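Local coordinates for substrate-binding protein (Synechococcus sp., PDB 6WPN), which probably binds a sugar or oligosaccharide in the periplasm, as a substrate-binding protein serving solute uptake in a marine cyanobacterium, at residues Asp106-Leu111 with Ala132-Ile137; Leu147-Leu152 with Ala279-Pro284; Tyr171-Arg176 with Tyr232-Leu237; Val188-Ser193 with Gln398-Met403. All coordinates share one frame; numbering follows the deposited sequence.

Contact 1: Asp106-Leu111 with Ala132-Ile137; sequences DLTALL and AGQIAI
Backbone meets backbone through one nearly straight bond, Leu107 N to Gln134 O, at 2.9 Å with an N-H...O angle of 168°, where Asp106 and Ile135 have the nearest CA pair, 5.2 Å apart. The Asp106 carboxylate adds a second bond close by. Its chi1 of -168° swings CG to the far side from the backbone N and carries OD1 to Gln134 N at 3.2 Å, and this donor stands above the carboxylate plane. Thr108 OG1 gives OD1 another bond, 3.1 Å long, on the syn side and from the opposite face of that plane. One oxygen thus takes two clear donors, one from each segment, which should limit rotation of the carboxylate. Gly133 suits this corner: its backbone angles favour glycine, and a CB there would run into Asp106 OD2.

Thr108 OG1 also lies against Gln134 CB at 3.3 Å, the two side chains crossing at about a right angle. Next to this polar patch the contact is apolar. Leu107 reaches Ile137 crosswise, CD1 to CG1 at 3.8 Å, while Leu111 and Ile137 slide past each other in opposite directions, Leu111 CD2 being 4.0 Å from Ile137 CD1. Gln134 NE2 bonds to Trp124 O. Leu107 and Ile137 also pack on helix 311-321, Ile135 rests on helix 92-99, and Ile137 begins strand 137-149, hydrogen-bonded through its backbone to Leu302 of strand 295-303.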
loop_
_atom_site.group_PDB
_atom_site.type_symbol
_atom_site.label_atom_id
_atom_site.label_comp_id
_atom_site.label_asym_id
_atom_site.label_seq_id
_atom_site.Cartn_x
_atom_site.Cartn_y
_atom_site.Cartn_z
ATOM N N ASP A 106 -18.878 -4.833 -14.967
ATOM C CA ASP A 106 -19.121 -6.012 -14.147
ATOM C C ASP A 106 -18.564 -7.222 -14.882
ATOM O O ASP A 106 -19.133 -7.669 -15.882
ATOM C CB ASP A 106 -20.609 -6.171 -13.858
ATOM C CG ASP A 106 -20.886 -7.193 -12.771
ATOM O OD1 ASP A 106 -19.946 -7.897 -12.346
ATOM O OD2 ASP A 106 -22.049 -7.287 -12.331
ATOM N N LEU A 107 -17.438 -7.741 -14.393
ATOM C CA LEU A 107 -16.729 -8.805 -15.092
ATOM C C LEU A 107 -17.421 -10.155 -14.955
ATOM O O LEU A 107 -17.147 -11.058 -15.754
ATOM C CB LEU A 107 -15.291 -8.891 -14.568
ATOM C CG LEU A 107 -14.521 -7.566 -14.553
ATOM C CD1 LEU A 107 -13.160 -7.740 -13.917
ATOM C CD2 LEU A 107 -14.387 -7.013 -15.963
ATOM N N THR A 108 -18.309 -10.310 -13.968
ATOM C CA THR A 108 -18.983 -11.589 -13.752
ATOM C C THR A 108 -19.623 -12.116 -15.033
ATOM O O THR A 108 -19.642 -13.329 -15.273
ATOM C CB THR A 108 -20.033 -11.444 -12.648
ATOM O OG1 THR A 108 -19.427 -10.874 -11.480
ATOM C CG2 THR A 108 -20.625 -12.795 -12.290
ATOM N N ALA A 109 -20.136 -11.220 -15.878
ATOM C CA ALA A 109 -20.759 -11.660 -17.123
ATOM C C ALA A 109 -19.731 -12.239 -18.089
ATOM O O ALA A 109 -20.031 -13.182 -18.831
ATOM C CB ALA A 109 -21.513 -10.501 -17.772
ATOM N N LEU A 110 -18.515 -11.690 -18.103
ATOM C CA LEU A 110 -17.494 -12.117 -19.049
ATOM C C LEU A 110 -16.495 -13.106 -18.462
ATOM O O LEU A 110 -15.762 -13.745 -19.225
ATOM C CB LEU A 110 -16.732 -10.903 -19.593
ATOM C CG LEU A 110 -17.507 -9.939 -20.491
ATOM C CD1 LEU A 110 -16.606 -8.795 -20.907
ATOM C CD2 LEU A 110 -18.068 -10.656 -21.711
ATOM N N LEU A 111 -16.444 -13.243 -17.141
ATOM C CA LEU A 111 -15.454 -14.117 -16.532
ATOM C C LEU A 111 -15.792 -15.576 -16.827
ATOM O O LEU A 111 -16.964 -15.968 -16.783
ATOM C CB LEU A 111 -15.385 -13.892 -15.021
ATOM C CG LEU A 111 -14.720 -12.603 -14.530
ATOM C CD1 LEU A 111 -14.929 -12.430 -13.031
ATOM C CD2 LEU A 111 -13.234 -12.604 -14.861
ATOM N N ALA A 132 -20.924 -2.992 -6.452
ATOM C CA ALA A 132 -21.238 -2.757 -7.854
ATOM C C ALA A 132 -20.987 -4.015 -8.675
ATOM O O ALA A 132 -20.947 -3.947 -9.909
ATOM C CB ALA A 132 -20.425 -1.583 -8.412
ATOM N N GLY A 133 -20.833 -5.158 -8.010
ATOM C CA GLY A 133 -20.484 -6.414 -8.642
ATOM C C GLY A 133 -18.985 -6.648 -8.617
ATOM O O GLY A 133 -18.238 -6.022 -7.857
ATOM N N GLN A 134 -18.540 -7.570 -9.463
ATOM C CA GLN A 134 -17.116 -7.882 -9.568
ATOM C C GLN A 134 -16.486 -6.893 -10.540
ATOM O O GLN A 134 -16.542 -7.078 -11.757
ATOM C CB GLN A 134 -16.902 -9.326 -10.004
ATOM C CG GLN A 134 -15.450 -9.771 -9.904
ATOM C CD GLN A 134 -15.050 -10.131 -8.483
ATOM O OE1 GLN A 134 -15.902 -10.306 -7.608
ATOM N NE2 GLN A 134 -13.750 -10.221 -8.241
ATOM N N ILE A 135 -15.871 -5.843 -9.997
ATOM C CA ILE A 135 -15.346 -4.748 -10.805
ATOM C C ILE A 135 -13.857 -4.876 -11.091
ATOM O O ILE A 135 -13.321 -4.078 -11.876
ATOM C CB ILE A 135 -15.598 -3.392 -10.117
ATOM C CG1 ILE A 135 -14.909 -3.395 -8.749
ATOM C CG2 ILE A 135 -17.088 -3.129 -9.989
ATOM C CD1 ILE A 135 -14.752 -2.040 -8.126
ATOM N N ALA A 136 -13.170 -5.843 -10.492
ATOM C CA ALA A 136 -11.732 -5.925 -10.686
ATOM C C ALA A 136 -11.255 -7.349 -10.454
ATOM O O ALA A 136 -11.884 -8.128 -9.732
ATOM C CB ALA A 136 -10.987 -4.960 -9.757
ATOM N N ILE A 137 -10.134 -7.669 -11.081
ATOM C CA ILE A 137 -9.446 -8.940 -10.892
ATOM C C ILE A 137 -8.220 -8.679 -10.025
ATOM O O ILE A 137 -7.458 -7.747 -10.321
ATOM C CB ILE A 137 -9.042 -9.565 -12.241
ATOM C CG1 ILE A 137 -10.286 -9.984 -13.023
ATOM C CG2 ILE A 137 -8.108 -10.754 -12.035
ATOM C CD1 ILE A 137 -10.007 -10.317 -14.470
#

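Contact 2: Leu147-Leu152 with Ala279-Pro284; sequences LVNGDL and AAVTTP
Backbone hydrogen bonds between Val148 and Thr283 define the pairing: Val148 N to Thr283 O and Thr283 N to Val148 O are each 3.1 Å, the mark of an antiparallel hydrogen-bonded pair. Leu147 with Pro284 and Asn149 with Thr282 form the flanking non-hydrogen-bonded pairs, and the short strand axes run at 149° to one another. Beyond the last bridge pair, Gly150 N still bonds to Val281 O at 2.8 Å.

A weaker polar contact adds to these: Thr282 CA approaches Val148 O at 3.4 Å as a CA-H...O contact. The capping bond is of another kind. Asn149 is the N-cap of helix 150-155, and its OD1 accepts from Leu152 N at 2.9 Å, the donor standing above the carbonyl plane.

Van der Waals contact places Val281 CG2 beside the Asn149 amide, 3.6 Å from OD1, the two side chains side by side and pointing the same way. Carbon contacts are Val281 CG2 with Asp151 CB, Leu147 CB with Thr282 CG2 at 4.2 Å, and Leu147 CD2 with Pro284 CB at 4.4 Å. A leucine in place of Asn149 would remove the capping oxygen and would probably leave Leu152 N without its acceptor at the helix start.

Strand 282-285 is thus held to strand 137-149 chiefly by main-chain bonds, and the Asn149 side chain caps the helix that follows at once.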
loop_
_atom_site.group_PDB
_atom_site.type_symbol
_atom_site.label_atom_id
_atom_site.label_comp_id
_atom_site.label_asym_id
_atom_site.label_seq_id
_atom_site.Cartn_x
_atom_site.Cartn_y
_atom_site.Cartn_z
ATOM N N LEU A 147 11.797 -2.655 8.492
ATOM C CA LEU A 147 13.240 -2.758 8.301
ATOM C C LEU A 147 13.942 -2.028 9.441
ATOM O O LEU A 147 13.848 -0.802 9.553
ATOM C CB LEU A 147 13.639 -2.194 6.942
ATOM C CG LEU A 147 12.942 -2.856 5.751
ATOM C CD1 LEU A 147 13.458 -2.292 4.434
ATOM C CD2 LEU A 147 13.110 -4.366 5.793
ATOM N N VAL A 148 14.623 -2.773 10.310
ATOM C CA VAL A 148 15.174 -2.233 11.549
ATOM C C VAL A 148 16.690 -2.140 11.435
ATOM O O VAL A 148 17.364 -3.139 11.152
ATOM C CB VAL A 148 14.768 -3.096 12.754
ATOM C CG1 VAL A 148 15.494 -2.643 14.004
ATOM C CG2 VAL A 148 13.266 -3.024 12.948
ATOM N N ASN A 149 17.224 -0.945 11.675
ATOM C CA ASN A 149 18.667 -0.738 11.759
ATOM C C ASN A 149 19.144 -1.242 13.117
ATOM O O ASN A 149 19.014 -0.549 14.130
ATOM C CB ASN A 149 19.007 0.733 11.557
ATOM C CG ASN A 149 20.501 0.982 11.461
ATOM O OD1 ASN A 149 21.278 0.527 12.296
ATOM N ND2 ASN A 149 20.908 1.717 10.434
ATOM N N GLY A 150 19.711 -2.451 13.137
ATOM C CA GLY A 150 20.122 -3.048 14.398
ATOM C C GLY A 150 21.277 -2.320 15.049
ATOM O O GLY A 150 21.436 -2.357 16.273
ATOM N N ASP A 151 22.099 -1.649 14.249
ATOM C CA ASP A 151 23.225 -0.926 14.818
ATOM C C ASP A 151 22.761 0.306 15.594
ATOM O O ASP A 151 23.334 0.640 16.639
ATOM C CB ASP A 151 24.205 -0.548 13.720
ATOM C CG ASP A 151 25.422 0.122 14.265
ATOM O OD1 ASP A 151 26.389 -0.588 14.627
ATOM O OD2 ASP A 151 25.382 1.359 14.378
ATOM N N LEU A 152 21.738 1.005 15.091
ATOM C CA LEU A 152 21.169 2.117 15.844
ATOM C C LEU A 152 20.513 1.634 17.132
ATOM O O LEU A 152 20.556 2.336 18.148
ATOM C CB LEU A 152 20.156 2.889 14.989
ATOM C CG LEU A 152 20.683 3.775 13.855
ATOM C CD1 LEU A 152 19.539 4.425 13.086
ATOM C CD2 LEU A 152 21.618 4.842 14.399
ATOM N N ALA A 279 22.446 -2.029 5.036
ATOM C CA ALA A 279 21.820 -3.323 4.797
ATOM C C ALA A 279 22.494 -4.431 5.598
ATOM O O ALA A 279 21.829 -5.387 6.011
ATOM C CB ALA A 279 21.842 -3.653 3.304
ATOM N N ALA A 280 23.803 -4.313 5.847
ATOM C CA ALA A 280 24.503 -5.344 6.610
ATOM C C ALA A 280 24.023 -5.402 8.058
ATOM O O ALA A 280 24.118 -6.458 8.694
ATOM C CB ALA A 280 26.014 -5.113 6.562
ATOM N N VAL A 281 23.509 -4.291 8.590
ATOM C CA VAL A 281 22.979 -4.224 9.948
ATOM C C VAL A 281 21.458 -4.129 9.954
ATOM O O VAL A 281 20.864 -3.795 10.983
ATOM C CB VAL A 281 23.601 -3.059 10.739
ATOM C CG1 VAL A 281 25.119 -3.178 10.748
ATOM C CG2 VAL A 281 23.164 -1.719 10.162
ATOM N N THR A 282 20.815 -4.389 8.817
ATOM C CA THR A 282 19.364 -4.355 8.696
ATOM C C THR A 282 18.782 -5.751 8.886
ATOM O O THR A 282 19.292 -6.722 8.317
ATOM C CB THR A 282 18.964 -3.814 7.321
ATOM O OG1 THR A 282 19.409 -2.459 7.186
ATOM C CG2 THR A 282 17.454 -3.882 7.127
ATOM N N THR A 283 17.717 -5.853 9.684
ATOM C CA THR A 283 16.989 -7.109 9.828
ATOM C C THR A 283 15.506 -6.857 9.578
ATOM O O THR A 283 14.941 -5.893 10.120
ATOM C CB THR A 283 17.184 -7.734 11.212
ATOM O OG1 THR A 283 16.776 -6.800 12.215
ATOM C CG2 THR A 283 18.643 -8.118 11.429
ATOM N N PRO A 284 14.843 -7.686 8.777
ATOM C CA PRO A 284 13.396 -7.525 8.597
ATOM C C PRO A 284 12.648 -7.983 9.840
ATOM O O PRO A 284 13.024 -8.963 10.487
ATOM C CB PRO A 284 13.084 -8.420 7.390
ATOM C CG PRO A 284 14.428 -8.745 6.774
ATOM C CD PRO A 284 15.399 -8.726 7.897
#

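Contact 3: Tyr171-Arg176 with Tyr232-Leu237; sequences YARSIR and YREGLL
Leu236 lies between two arginines of helix 168-179, and the orientation of these three side chains sets the contact. CD1 comes within 3.5 Å of Arg173 CG, the two side chains set at a slant to each other, while Leu236 CD2 sits between Arg173 CG and Arg176 CG, 3.8 Å from each. Near the base of the leucine, Ala172 CB faces Leu236 CB at 4.3 Å, in line with the nearest CA pair, Ala172 and Leu236, 6.1 Å apart. Leu236 is buried and has the largest area covered in this contact.

The two arginine heads then part. Arg173 bends at chi3 (-89°), which turns its guanidinium toward Glu234: OE1 sits at the edge, near the guanidinium plane, 3.4 Å from Arg173 NH1, with the carboxylate turned 38° from that plane. The salt bridge is long and its hydrogen bond weak. Arg176 folds twice, at chi2 and chi3, and so brings NE to Gly235 O at 2.9 Å, nearly in line with the C=O bond; the bond is short but bent at the hydrogen, and the oxygen is tilted from the guanidinium plane. Its guanidinium also makes a cation-pi contact with Tyr182. An alanine in place of Arg176 would remove this donor and would probably leave Gly235 O without its partner here, with the flank of Leu236 less covered.

Gly235, at positive phi (73°), is the C-prime residue of a Schellman motif: Leu236 N bonds to Leu231 O and Gly235 N to Tyr232 O. The contact is thus the Schellman-capped C-terminal end of helix 219-233, docked against the side of helix 168-179.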
loop_
_atom_site.group_PDB
_atom_site.type_symbol
_atom_site.label_atom_id
_atom_site.label_comp_id
_atom_site.label_asym_id
_atom_site.label_seq_id
_atom_site.Cartn_x
_atom_site.Cartn_y
_atom_site.Cartn_z
ATOM N N TYR A 171 9.951 3.619 22.707
ATOM C CA TYR A 171 11.027 3.268 21.786
ATOM C C TYR A 171 11.602 4.504 21.111
ATOM O O TYR A 171 12.825 4.685 21.059
ATOM C CB TYR A 171 10.504 2.271 20.750
ATOM C CG TYR A 171 11.194 2.308 19.402
ATOM C CD1 TYR A 171 12.441 1.725 19.214
ATOM C CD2 TYR A 171 10.574 2.892 18.303
ATOM C CE1 TYR A 171 13.061 1.746 17.976
ATOM C CE2 TYR A 171 11.184 2.918 17.067
ATOM C CZ TYR A 171 12.426 2.341 16.909
ATOM O OH TYR A 171 13.033 2.374 15.669
ATOM N N ALA A 172 10.727 5.368 20.582
ATOM C CA ALA A 172 11.179 6.553 19.858
ATOM C C ALA A 172 12.005 7.469 20.753
ATOM O O ALA A 172 13.000 8.051 20.305
ATOM C CB ALA A 172 9.980 7.308 19.279
ATOM N N ARG A 173 11.597 7.625 22.012
ATOM C CA ARG A 173 12.370 8.441 22.942
ATOM C C ARG A 173 13.776 7.881 23.125
ATOM O O ARG A 173 14.761 8.628 23.077
ATOM C CB ARG A 173 11.645 8.541 24.286
ATOM C CG ARG A 173 10.369 9.354 24.215
ATOM C CD ARG A 173 9.838 9.719 25.586
ATOM N NE ARG A 173 8.935 8.703 26.118
ATOM C CZ ARG A 173 7.612 8.753 26.003
ATOM N NH1 ARG A 173 7.039 9.771 25.375
ATOM N NH2 ARG A 173 6.863 7.785 26.514
ATOM N N SER A 174 13.890 6.561 23.316
ATOM C CA SER A 174 15.204 5.961 23.538
ATOM C C SER A 174 16.124 6.189 22.346
ATOM O O SER A 174 17.323 6.437 22.518
ATOM C CB SER A 174 15.065 4.463 23.821
ATOM O OG SER A 174 14.567 4.230 25.127
ATOM N N ILE A 175 15.577 6.135 21.131
ATOM C CA ILE A 175 16.395 6.398 19.952
ATOM C C ILE A 175 16.774 7.873 19.881
ATOM O O ILE A 175 17.924 8.217 19.583
ATOM C CB ILE A 175 15.656 5.949 18.678
ATOM C CG1 ILE A 175 15.291 4.460 18.743
ATOM C CG2 ILE A 175 16.498 6.247 17.443
ATOM C CD1 ILE A 175 16.451 3.523 18.521
ATOM N N ARG A 176 15.829 8.764 20.197
ATOM C CA ARG A 176 16.070 10.195 20.038
ATOM C C ARG A 176 17.145 10.694 20.986
ATOM O O ARG A 176 18.038 11.443 20.580
ATOM C CB ARG A 176 14.781 10.986 20.273
ATOM C CG ARG A 176 13.980 11.261 19.027
ATOM C CD ARG A 176 14.868 11.833 17.947
ATOM N NE ARG A 176 14.959 13.285 18.004
ATOM C CZ ARG A 176 15.877 13.998 17.359
ATOM N NH1 ARG A 176 16.794 13.390 16.617
ATOM N NH2 ARG A 176 15.877 15.321 17.457
ATOM N N TYR A 232 5.165 14.391 17.609
ATOM C CA TYR A 232 5.825 15.450 16.854
ATOM C C TYR A 232 6.280 16.578 17.771
ATOM O O TYR A 232 7.406 17.074 17.646
ATOM C CB TYR A 232 4.890 15.996 15.776
ATOM C CG TYR A 232 5.602 16.900 14.802
ATOM C CD1 TYR A 232 6.290 16.372 13.715
ATOM C CD2 TYR A 232 5.628 18.273 14.989
ATOM C CE1 TYR A 232 6.954 17.188 12.826
ATOM C CE2 TYR A 232 6.295 19.099 14.103
ATOM C CZ TYR A 232 6.956 18.549 13.026
ATOM O OH TYR A 232 7.616 19.363 12.141
ATOM N N ARG A 233 5.420 16.992 18.701
ATOM C CA ARG A 233 5.738 18.138 19.539
ATOM C C ARG A 233 6.917 17.861 20.460
ATOM O O ARG A 233 7.645 18.790 20.821
ATOM C CB ARG A 233 4.516 18.536 20.365
ATOM C CG ARG A 233 3.331 19.013 19.550
ATOM C CD ARG A 233 2.384 19.810 20.429
ATOM N NE ARG A 233 1.227 20.305 19.695
ATOM C CZ ARG A 233 0.247 21.016 20.244
ATOM N NH1 ARG A 233 0.292 21.311 21.535
ATOM N NH2 ARG A 233 -0.771 21.433 19.504
ATOM N N GLU A 234 7.128 16.603 20.840
ATOM C CA GLU A 234 8.213 16.231 21.735
ATOM C C GLU A 234 9.537 16.006 21.015
ATOM O O GLU A 234 10.478 15.505 21.634
ATOM C CB GLU A 234 7.835 14.971 22.516
ATOM C CG GLU A 234 6.680 15.165 23.473
ATOM C CD GLU A 234 6.355 13.909 24.262
ATOM O OE1 GLU A 234 7.101 12.909 24.139
ATOM O OE2 GLU A 234 5.353 13.927 25.011
ATOM N N GLY A 235 9.637 16.367 19.740
ATOM C CA GLY A 235 10.881 16.203 19.013
ATOM C C GLY A 235 11.226 14.775 18.665
ATOM O O GLY A 235 12.373 14.491 18.309
ATOM N N LEU A 236 10.249 13.870 18.726
ATOM C CA LEU A 236 10.486 12.455 18.489
ATOM C C LEU A 236 10.360 12.067 17.028
ATOM O O LEU A 236 10.926 11.046 16.622
ATOM C CB LEU A 236 9.509 11.620 19.319
ATOM C CG LEU A 236 9.605 11.879 20.824
ATOM C CD1 LEU A 236 8.667 10.958 21.587
ATOM C CD2 LEU A 236 11.036 11.731 21.313
ATOM N N LEU A 237 9.629 12.836 16.247
ATOM C CA LEU A 237 9.524 12.582 14.823
ATOM C C LEU A 237 10.359 13.585 14.044
ATOM O O LEU A 237 10.549 14.719 14.493
ATOM C CB LEU A 237 8.072 12.670 14.361
ATOM C CG LEU A 237 7.178 11.560 14.899
ATOM C CD1 LEU A 237 5.768 11.719 14.354
ATOM C CD2 LEU A 237 7.766 10.206 14.524
#

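Contact 4: Val188-Ser193 with Gln398-Met403; sequences VVPDDS and QLQRAM
A loop-on-helix contact joins the link between helices 168-179 and 195-202 to the C-terminal part of helix 388-403, and Val188 supplies nearly all of the loop's share. Val188 points toward the helix and faces Leu399, Gln400 and Met403, a span of one helical turn; its CA is 6.7 Å from that of Gln400, the nearest pair.

Its two methyls go to different partners. CG2 meets Leu399 CD2 at 4.0 Å, the side chains crossing obliquely. CG1 lies 4.0 Å from the selenium atom SE of Met403, a selenomethionine in this crystal, and these two side chains slide past one another in opposite directions. Met403 also touches Trp228 and Tyr232 of helix 219-233. Gln400 extends alongside the Val188 carbonyl, with Pro190 farther off. The orientation of its amide is uncertain, so the evidence for this part of the contact is proximity alone.

The clear contacts are therefore apolar, with Gln400 adding a polar flank whose bonding is not decided; 179 Å² is buried on both sides together. Polar ties lie one step outward: Pro190 O accepts from Gln392 NE2 and Ser193 O from Tyr396 OH, both on helix 388-403. Val188 also pairs by its backbone with Val241. Geometrically this is a loop valine packed on one turn of a helix, against Leu399, Gln400 and Met403, fastening an irregular interhelical loop to a long helix near the C-terminus.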
loop_
_atom_site.group_PDB
_atom_site.type_symbol
_atom_site.label_atom_id
_atom_site.label_comp_id
_atom_site.label_asym_id
_atom_site.label_seq_id
_atom_site.Cartn_x
_atom_site.Cartn_y
_atom_site.Cartn_z
ATOM N N VAL A 188 2.670 12.893 6.977
ATOM C CA VAL A 188 1.349 13.484 7.122
ATOM C C VAL A 188 1.057 14.443 5.962
ATOM O O VAL A 188 0.202 15.318 6.058
ATOM C CB VAL A 188 1.202 14.147 8.512
ATOM C CG1 VAL A 188 2.085 15.363 8.642
ATOM C CG2 VAL A 188 -0.250 14.475 8.850
ATOM N N VAL A 189 1.772 14.269 4.852
ATOM C CA VAL A 189 1.505 14.992 3.611
ATOM C C VAL A 189 0.195 14.435 3.067
ATOM O O VAL A 189 0.108 13.226 2.801
ATOM C CB VAL A 189 2.665 14.851 2.613
ATOM C CG1 VAL A 189 2.268 15.386 1.244
ATOM C CG2 VAL A 189 3.889 15.586 3.135
ATOM N N PRO A 190 -0.834 15.274 2.886
ATOM C CA PRO A 190 -2.203 14.752 2.685
ATOM C C PRO A 190 -2.362 13.611 1.693
ATOM O O PRO A 190 -2.928 12.570 2.051
ATOM C CB PRO A 190 -2.964 16.001 2.225
ATOM C CG PRO A 190 -2.271 17.122 2.914
ATOM C CD PRO A 190 -0.808 16.744 2.961
ATOM N N ASP A 191 -1.882 13.761 0.463
ATOM C CA ASP A 191 -2.097 12.708 -0.522
ATOM C C ASP A 191 -0.815 11.957 -0.852
ATOM O O ASP A 191 -0.489 11.747 -2.025
ATOM C CB ASP A 191 -2.767 13.260 -1.777
ATOM C CG ASP A 191 -4.282 13.339 -1.628
ATOM O OD1 ASP A 191 -4.821 12.646 -0.734
ATOM O OD2 ASP A 191 -4.933 14.074 -2.400
ATOM N N ASP A 192 -0.086 11.554 0.184
ATOM C CA ASP A 192 1.084 10.707 0.020
ATOM C C ASP A 192 0.728 9.346 0.602
ATOM O O ASP A 192 -0.381 8.852 0.370
ATOM C CB ASP A 192 2.311 11.317 0.706
ATOM C CG ASP A 192 3.626 10.856 0.087
ATOM O OD1 ASP A 192 4.043 9.700 0.333
ATOM O OD2 ASP A 192 4.238 11.655 -0.658
ATOM N N SER A 193 1.638 8.731 1.345
ATOM C CA SER A 193 1.363 7.412 1.897
ATOM C C SER A 193 0.146 7.449 2.813
ATOM O O SER A 193 -0.148 8.459 3.458
ATOM C CB SER A 193 2.572 6.898 2.674
ATOM O OG SER A 193 2.238 5.742 3.422
ATOM N N GLN A 398 -5.575 18.709 9.179
ATOM C CA GLN A 398 -5.877 19.143 10.541
ATOM C C GLN A 398 -4.842 18.614 11.530
ATOM O O GLN A 398 -4.415 19.337 12.436
ATOM C CB GLN A 398 -7.285 18.698 10.942
ATOM C CG GLN A 398 -8.401 19.369 10.150
ATOM C CD GLN A 398 -8.250 20.880 10.081
ATOM O OE1 GLN A 398 -7.946 21.537 11.079
ATOM N NE2 GLN A 398 -8.472 21.440 8.897
ATOM N N LEU A 399 -4.423 17.359 11.368
ATOM C CA LEU A 399 -3.387 16.823 12.242
ATOM C C LEU A 399 -2.105 17.631 12.100
ATOM O O LEU A 399 -1.411 17.895 13.089
ATOM C CB LEU A 399 -3.133 15.351 11.917
ATOM C CG LEU A 399 -2.038 14.650 12.726
ATOM C CD1 LEU A 399 -2.346 14.712 14.210
ATOM C CD2 LEU A 399 -1.882 13.211 12.283
ATOM N N GLN A 400 -1.819 18.088 10.882
ATOM C CA GLN A 400 -0.631 18.891 10.638
ATOM C C GLN A 400 -0.682 20.208 11.400
ATOM O O GLN A 400 0.330 20.651 11.955
ATOM C CB GLN A 400 -0.500 19.130 9.138
ATOM C CG GLN A 400 0.828 19.656 8.682
ATOM C CD GLN A 400 0.956 19.584 7.174
ATOM O OE1 GLN A 400 0.514 18.616 6.550
ATOM N NE2 GLN A 400 1.559 20.611 6.577
ATOM N N ARG A 401 -1.855 20.841 11.453
ATOM C CA ARG A 401 -2.000 22.069 12.229
ATOM C C ARG A 401 -1.765 21.825 13.714
ATOM O O ARG A 401 -1.249 22.703 14.413
ATOM C CB ARG A 401 -3.389 22.670 12.018
ATOM C CG ARG A 401 -3.697 23.069 10.590
ATOM C CD ARG A 401 -5.130 23.534 10.488
ATOM N NE ARG A 401 -5.323 24.807 11.167
ATOM C CZ ARG A 401 -6.511 25.301 11.498
ATOM N NH1 ARG A 401 -7.609 24.612 11.228
ATOM N NH2 ARG A 401 -6.599 26.482 12.099
ATOM N N ALA A 402 -2.150 20.653 14.215
ATOM C CA ALA A 402 -1.961 20.364 15.629
ATOM C C ALA A 402 -0.514 20.016 15.948
ATOM O O ALA A 402 -0.024 20.359 17.030
ATOM C CB ALA A 402 -2.883 19.224 16.063
HETATM N N MSE A 403 0.179 19.352 15.031
HETATM C CA MSE A 403 1.575 18.991 15.241
HETATM C C MSE A 403 2.455 20.229 15.279
HETATM O O MSE A 403 3.392 20.307 16.073
HETATM C CB MSE A 403 2.057 18.042 14.147
HETATM C CG MSE A 403 1.524 16.629 14.274
HETATM SE SE MSE A 403 1.892 15.607 12.663
HETATM C CE MSE A 403 2.515 13.938 13.468
#

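How the contacts relate
Contact 1 closes along the chain before the others open and stands apart, its centre about 43 Å from that of contact 2 and about 47 Å from that of contact 3, on the opposite side of the chain's centre from both. Strand 137-149 nevertheless links it to contact 2, since Ile137 opens that strand and Leu147-Asn149 close it. Contact 3 is nested within the chain loop closed by contact 2 and touches it where Leu152 meets Ile175. It also touches contact 4, where the end of helix 219-233 meets helix 388-403, with a probable hydrogen bond from Arg233 to Ala402. Contacts 2 and 4 alternate along the chain without touching. This grouping is consistent with the two-lobed fold of solute-binding proteins.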